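Local structure of phosphoinositol-specific phospholipase C (Pseudomonas sp., 5FYP) at residues S62-H70 with K91-N99. The protein probably cleaves phosphoinositides as a calcium-dependent, phosphoinositol-specific phospholipase C of a Gram-negative bacterium. Sequence-based numbering, arbitrary orientation. Where two conformers were deposited one is given.
Sequences SPHHWFVRH and KNDLEACLN
A water bridging Trp66 to Asp93 and Glu95 is gripped by three groups: it accepts from Trp66 N at 3.0 Å and from Glu95 N, and donates a weak bond to Asp93 OD2. Beside it, Trp66 O receives the backbone N-H of Leu94 at 2.9 Å, a nearly straight bond (170° at the hydrogen) that ties the first turn of helix 94-107 to the chain entering strand 67-68. Asp93 is the N-cap: with CG between the backbone N and carbonyl carbon (chi1 67°), its OD1 accepts from Ala96 N at 2.9 Å. An alanine in place of Asp93 would probably leave Ala96 N without its capping acceptor and the bridging water without one of its mates. Beyond the polar link, Val68 CG2 packs on Leu94 CA at 3.6 Å and on Leu94 CB, and Leu94 CD2 rests on Trp66 CB at 3.9 Å. The Val68 methyl also meets Cys97 SG, whose disulfide to Cys84 secures the helix to the preceding loop. An N-capped helix start thus packs on the short strand 67-68, antiparallel to strand 46-52, in what is probably, from its family, a TIM-barrel-type phospholipase C domain.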
ATOM      1  N   SER A  62     -19.764 -13.037  -1.681  1.00 16.18           N
ATOM      2  CA  SER A  62     -20.847 -12.331  -2.384  1.00 15.75           C
ATOM      3  C   SER A  62     -20.262 -11.338  -3.375  1.00 14.22           C
ATOM      4  O   SER A  62     -19.085 -10.956  -3.271  1.00 13.85           O
ATOM      5  CB  SER A  62     -21.758 -11.613  -1.427  1.00 18.79           C
ATOM      6  OG  SER A  62     -21.051 -10.780  -0.586  1.00 20.93           O
ATOM      7  N   PRO A  63     -21.050 -10.938  -4.371  1.00 14.95           N
ATOM      8  CA  PRO A  63     -20.456 -10.049  -5.372  1.00 14.09           C
ATOM      9  C   PRO A  63     -20.103  -8.693  -4.808  1.00 13.11           C
ATOM     10  O   PRO A  63     -20.792  -8.190  -3.919  1.00 14.46           O
ATOM     11  CB  PRO A  63     -21.571  -9.882  -6.422  1.00 16.57           C
ATOM     12  CG  PRO A  63     -22.532 -10.931  -6.146  1.00 18.77           C
ATOM     13  CD  PRO A  63     -22.401 -11.351  -4.737  1.00 15.36           C
ATOM     14  N   HIS A  64     -19.021  -8.121  -5.316  1.00 12.22           N
ATOM     15  CA  HIS A  64     -18.688  -6.713  -5.028  1.00 12.99           C
ATOM     16  C   HIS A  64     -18.345  -6.473  -3.562  1.00 12.33           C
ATOM     17  O   HIS A  64     -18.489  -5.384  -3.079  1.00 17.89           O
ATOM     18  CB  HIS A  64     -19.835  -5.772  -5.467  1.00 14.57           C
ATOM     19  CG  HIS A  64     -20.440  -6.118  -6.790  1.00 17.26           C
ATOM     20  ND1 HIS A  64     -21.797  -6.180  -6.996  1.00 21.13           N
ATOM     21  CD2 HIS A  64     -19.867  -6.485  -7.952  1.00 15.63           C
ATOM     22  CE1 HIS A  64     -22.030  -6.513  -8.253  1.00 22.44           C
ATOM     23  NE2 HIS A  64     -20.879  -6.715  -8.852  1.00 21.67           N
ATOM     24  N   HIS A  65     -17.918  -7.537  -2.886  0.50 12.15           N
ATOM     25  CA  HIS A  65     -17.692  -7.574  -1.443  0.50 11.68           C
ATOM     26  C   HIS A  65     -16.502  -8.432  -1.125  0.50 10.45           C
ATOM     27  O   HIS A  65     -16.305  -9.442  -1.769  0.50 10.80           O
ATOM     28  CB  HIS A  65     -18.943  -8.230  -0.819  0.50 12.87           C
ATOM     29  CG  HIS A  65     -18.810  -8.640   0.622  0.50 13.14           C
ATOM     30  ND1 HIS A  65     -18.226  -9.818   1.062  0.50 15.73           N
ATOM     31  CD2 HIS A  65     -19.236  -8.002   1.731  0.50 13.32           C
ATOM     32  CE1 HIS A  65     -18.262  -9.852   2.387  0.50 12.91           C
ATOM     33  NE2 HIS A  65     -18.912  -8.773   2.813  0.50  9.13           N
ATOM     34  N   TRP A  66     -15.734  -8.029  -0.115  1.00  9.57           N
ATOM     35  CA  TRP A  66     -14.650  -8.859   0.415  1.00  9.68           C
ATOM     36  C   TRP A  66     -14.675  -8.766   1.942  1.00 10.12           C
ATOM     37  O   TRP A  66     -15.123  -7.765   2.492  1.00 10.85           O
ATOM     38  CB  TRP A  66     -13.272  -8.426  -0.103  1.00  9.86           C
ATOM     39  CG  TRP A  66     -13.035  -8.681  -1.593  1.00  9.49           C
ATOM     40  CD1 TRP A  66     -12.318  -9.725  -2.107  1.00  9.45           C
ATOM     41  CD2 TRP A  66     -13.445  -7.879  -2.717  1.00  9.95           C
ATOM     42  NE1 TRP A  66     -12.255  -9.615  -3.464  1.00  9.81           N
ATOM     43  CE2 TRP A  66     -12.933  -8.497  -3.871  1.00  9.80           C
ATOM     44  CE3 TRP A  66     -14.203  -6.714  -2.854  1.00 10.77           C
ATOM     45  CZ2 TRP A  66     -13.156  -7.986  -5.133  1.00 10.79           C
ATOM     46  CZ3 TRP A  66     -14.425  -6.206  -4.126  1.00 11.75           C
ATOM     47  CH2 TRP A  66     -13.913  -6.845  -5.236  1.00 10.97           C
ATOM     48  N   PHE A  67     -14.144  -9.807   2.593  1.00  9.17           N
ATOM     49  CA  PHE A  67     -14.027  -9.880   4.048  1.00  9.07           C
ATOM     50  C   PHE A  67     -12.647  -9.397   4.471  1.00  9.10           C
ATOM     51  O   PHE A  67     -11.690  -9.481   3.684  1.00  9.39           O
ATOM     52  CB  PHE A  67     -14.174 -11.311   4.520  1.00  9.64           C
ATOM     53  CG  PHE A  67     -15.502 -11.927   4.241  1.00 10.77           C
ATOM     54  CD1 PHE A  67     -15.741 -12.587   3.031  1.00 12.15           C
ATOM     55  CD2 PHE A  67     -16.523 -11.905   5.181  1.00 12.39           C
ATOM     56  CE1 PHE A  67     -16.961 -13.193   2.778  1.00 14.49           C
ATOM     57  CE2 PHE A  67     -17.747 -12.501   4.941  1.00 13.98           C
ATOM     58  CZ  PHE A  67     -17.962 -13.156   3.753  1.00 14.70           C
ATOM     59  N   VAL A  68     -12.516  -8.979   5.732  1.00  9.20           N
ATOM     60  CA  VAL A  68     -11.216  -8.620   6.303  1.00  8.71           C
ATOM     61  C   VAL A  68     -11.002  -9.448   7.564  1.00  9.40           C
ATOM     62  O   VAL A  68     -11.759  -9.339   8.534  1.00  9.61           O
ATOM     63  CB  VAL A  68     -11.091  -7.119   6.576  1.00  9.05           C
ATOM     64  CG1 VAL A  68      -9.858  -6.791   7.400  1.00  9.06           C
ATOM     65  CG2 VAL A  68     -11.088  -6.338   5.269  1.00  9.61           C
ATOM     66  N   ARG A  69      -9.928 -10.241   7.534  1.00  8.78           N
ATOM     67  CA  ARG A  69      -9.514 -11.099   8.649  1.00  9.44           C
ATOM     68  C   ARG A  69      -8.115 -11.612   8.358  1.00  9.38           C
ATOM     69  O   ARG A  69      -7.648 -11.533   7.203  1.00  9.86           O
ATOM     70  CB  ARG A  69     -10.456 -12.286   8.840  1.00  9.64           C
ATOM     71  CG  ARG A  69     -10.437 -13.273   7.682  1.00  9.53           C
ATOM     72  CD  ARG A  69     -11.313 -14.476   7.986  1.00  9.87           C
ATOM     73  NE  ARG A  69     -11.285 -15.451   6.887  1.00 10.26           N
ATOM     74  CZ  ARG A  69     -11.991 -15.345   5.777  1.00  9.89           C
ATOM     75  NH1 ARG A  69     -12.892 -14.380   5.629  1.00 10.12           N
ATOM     76  NH2 ARG A  69     -11.789 -16.225   4.777  1.00 10.52           N
ATOM     77  N   HIS A  70      -7.490 -12.208   9.366  1.00 10.31           N
ATOM     78  CA  HIS A  70      -6.159 -12.745   9.187  1.00 11.69           C
ATOM     79  C   HIS A  70      -6.143 -14.181   8.649  1.00 13.93           C
ATOM     80  O   HIS A  70      -5.425 -14.473   7.696  1.00 18.46           O
ATOM     81  CB  HIS A  70      -5.389 -12.672  10.494  1.00 13.04           C
ATOM     82  CG  HIS A  70      -3.940 -13.049  10.375  1.00 16.84           C
ATOM     83  ND1 HIS A  70      -3.409 -14.153  10.978  1.00 22.33           N
ATOM     84  CD2 HIS A  70      -2.938 -12.516   9.651  1.00 32.66           C
ATOM     85  CE1 HIS A  70      -2.123 -14.246  10.701  1.00 20.22           C
ATOM     86  NE2 HIS A  70      -1.815 -13.272   9.883  1.00 25.09           N
ATOM     87  N   LYS A  91     -21.845  -5.072   9.870  1.00 26.91           N
ATOM     88  CA  LYS A  91     -20.913  -5.762   8.932  1.00 22.52           C
ATOM     89  C   LYS A  91     -19.600  -5.020   8.649  1.00 16.35           C
ATOM     90  O   LYS A  91     -19.508  -4.138   7.771  1.00 20.07           O
ATOM     91  CB  LYS A  91     -21.644  -5.993   7.626  1.00 26.78           C
ATOM     92  CG  LYS A  91     -20.877  -6.781   6.584  1.00 37.67           C
ATOM     93  CD  LYS A  91     -21.703  -7.025   5.314  1.00 45.82           C
ATOM     94  CE  LYS A  91     -21.653  -5.858   4.326  1.00 37.40           C
ATOM     95  NZ  LYS A  91     -22.859  -4.972   4.430  1.00 41.60           N
ATOM     96  N   ASN A  92     -18.549  -5.451   9.325  1.00 13.10           N
ATOM     97  CA  ASN A  92     -17.239  -4.821   9.229  1.00 12.84           C
ATOM     98  C   ASN A  92     -16.362  -5.518   8.175  1.00 11.80           C
ATOM     99  O   ASN A  92     -15.411  -6.220   8.490  1.00 12.14           O
ATOM    100  CB  ASN A  92     -16.536  -4.794  10.615  1.00  9.62           C
ATOM    101  CG  ASN A  92     -16.497  -6.158  11.315  1.00 14.86           C
ATOM    102  OD1 ASN A  92     -17.426  -6.983  11.232  1.00 19.75           O
ATOM    103  ND2 ASN A  92     -15.419  -6.407  12.025  1.00 13.96           N
ATOM    104  N   ASP A  93     -16.748  -5.311   6.926  1.00 11.06           N
ATOM    105  CA  ASP A  93     -16.098  -5.919   5.773  1.00 10.96           C
ATOM    106  C   ASP A  93     -15.037  -4.996   5.178  1.00 11.20           C
ATOM    107  O   ASP A  93     -14.714  -3.963   5.737  1.00 11.74           O
ATOM    108  CB  ASP A  93     -17.156  -6.351   4.757  1.00 12.45           C
ATOM    109  CG  ASP A  93     -17.889  -5.181   4.111  1.00 12.80           C
ATOM    110  OD1 ASP A  93     -17.797  -4.029   4.598  1.00 15.17           O
ATOM    111  OD2 ASP A  93     -18.603  -5.440   3.128  1.00 18.08           O
ATOM    112  N   LEU A  94     -14.520  -5.341   4.001  1.00  9.89           N
ATOM    113  CA  LEU A  94     -13.521  -4.507   3.376  1.00 10.12           C
ATOM    114  C   LEU A  94     -14.024  -3.104   3.154  1.00 10.01           C
ATOM    115  O   LEU A  94     -13.366  -2.106   3.480  1.00 10.51           O
ATOM    116  CB  LEU A  94     -13.016  -5.110   2.071  1.00  9.63           C
ATOM    117  CG  LEU A  94     -12.001  -4.255   1.315  1.00 10.49           C
ATOM    118  CD1 LEU A  94     -10.748  -3.995   2.117  1.00 11.02           C
ATOM    119  CD2 LEU A  94     -11.639  -4.883  -0.018  1.00 10.13           C
ATOM    120  N   GLU A  95     -15.226  -3.003   2.592  1.00 10.39           N
ATOM    121  CA  GLU A  95     -15.802  -1.677   2.320  1.00 11.37           C
ATOM    122  C   GLU A  95     -15.903  -0.846   3.589  1.00 11.39           C
ATOM    123  O   GLU A  95     -15.621   0.358   3.593  1.00 11.78           O
ATOM    124  CB  GLU A  95     -17.164  -1.818   1.631  1.00 12.75           C
ATOM    125  CG  GLU A  95     -17.833  -0.492   1.349  1.00 14.29           C
ATOM    126  CD  GLU A  95     -19.024  -0.596   0.418  1.00 17.83           C
ATOM    127  OE1 GLU A  95     -19.251  -1.647  -0.200  1.00 19.57           O
ATOM    128  OE2 GLU A  95     -19.731   0.411   0.260  1.00 21.14           O
ATOM    129  N   ALA A  96     -16.307  -1.485   4.682  1.00 12.56           N
ATOM    130  CA  ALA A  96     -16.412  -0.762   5.958  1.00 12.77           C
ATOM    131  C   ALA A  96     -15.042  -0.229   6.427  1.00 11.96           C
ATOM    132  O   ALA A  96     -14.904   0.916   6.880  1.00 13.30           O
ATOM    133  CB  ALA A  96     -16.999  -1.648   7.019  1.00 14.22           C
ATOM    134  N   CYS A  97     -14.030  -1.075   6.321  1.00 11.02           N
ATOM    135  CA  CYS A  97     -12.674  -0.677   6.683  1.00 10.88           C
ATOM    136  C   CYS A  97     -12.180   0.491   5.821  1.00 10.79           C
ATOM    137  O   CYS A  97     -11.578   1.442   6.320  1.00 11.73           O
ATOM    138  CB  CYS A  97     -11.693  -1.840   6.593  1.00 10.94           C
ATOM    139  SG  CYS A  97     -11.992  -3.201   7.746  1.00 11.35           S
ATOM    140  N   LEU A  98     -12.431   0.392   4.525  1.00 10.53           N
ATOM    141  CA  LEU A  98     -12.063   1.476   3.626  1.00  9.37           C
ATOM    142  C   LEU A  98     -12.799   2.777   3.992  1.00 11.30           C
ATOM    143  O   LEU A  98     -12.207   3.862   3.972  1.00 12.86           O
ATOM    144  CB  LEU A  98     -12.332   1.094   2.177  1.00 11.19           C
ATOM    145  CG  LEU A  98     -11.544  -0.098   1.644  1.00 11.55           C
ATOM    146  CD1 LEU A  98     -11.932  -0.345   0.198  1.00 14.13           C
ATOM    147  CD2 LEU A  98     -10.049   0.087   1.750  1.00 12.03           C
ATOM    148  N   ASN A  99     -14.077   2.669   4.329  1.00 11.60           N
ATOM    149  CA  ASN A  99     -14.834   3.845   4.755  1.00 13.18           C
ATOM    150  C   ASN A  99     -14.327   4.475   6.039  1.00 13.90           C
ATOM    151  O   ASN A  99     -14.371   5.702   6.174  1.00 14.84           O
ATOM    152  CB  ASN A  99     -16.311   3.525   4.862  1.00 14.53           C
ATOM    153  CG  ASN A  99     -17.026   3.769   3.551  1.00 18.96           C
ATOM    154  OD1 ASN A  99     -16.878   4.836   2.934  1.00 25.08           O
ATOM    155  ND2 ASN A  99     -17.827   2.825   3.145  1.00 22.84           N
TER
HETATM  156  O   HOH W   1     -17.939  -3.984  -0.864  1.00 18.84           O
HETATM  157  O   HOH W   2     -16.551  -5.357   1.065  1.00 12.09           O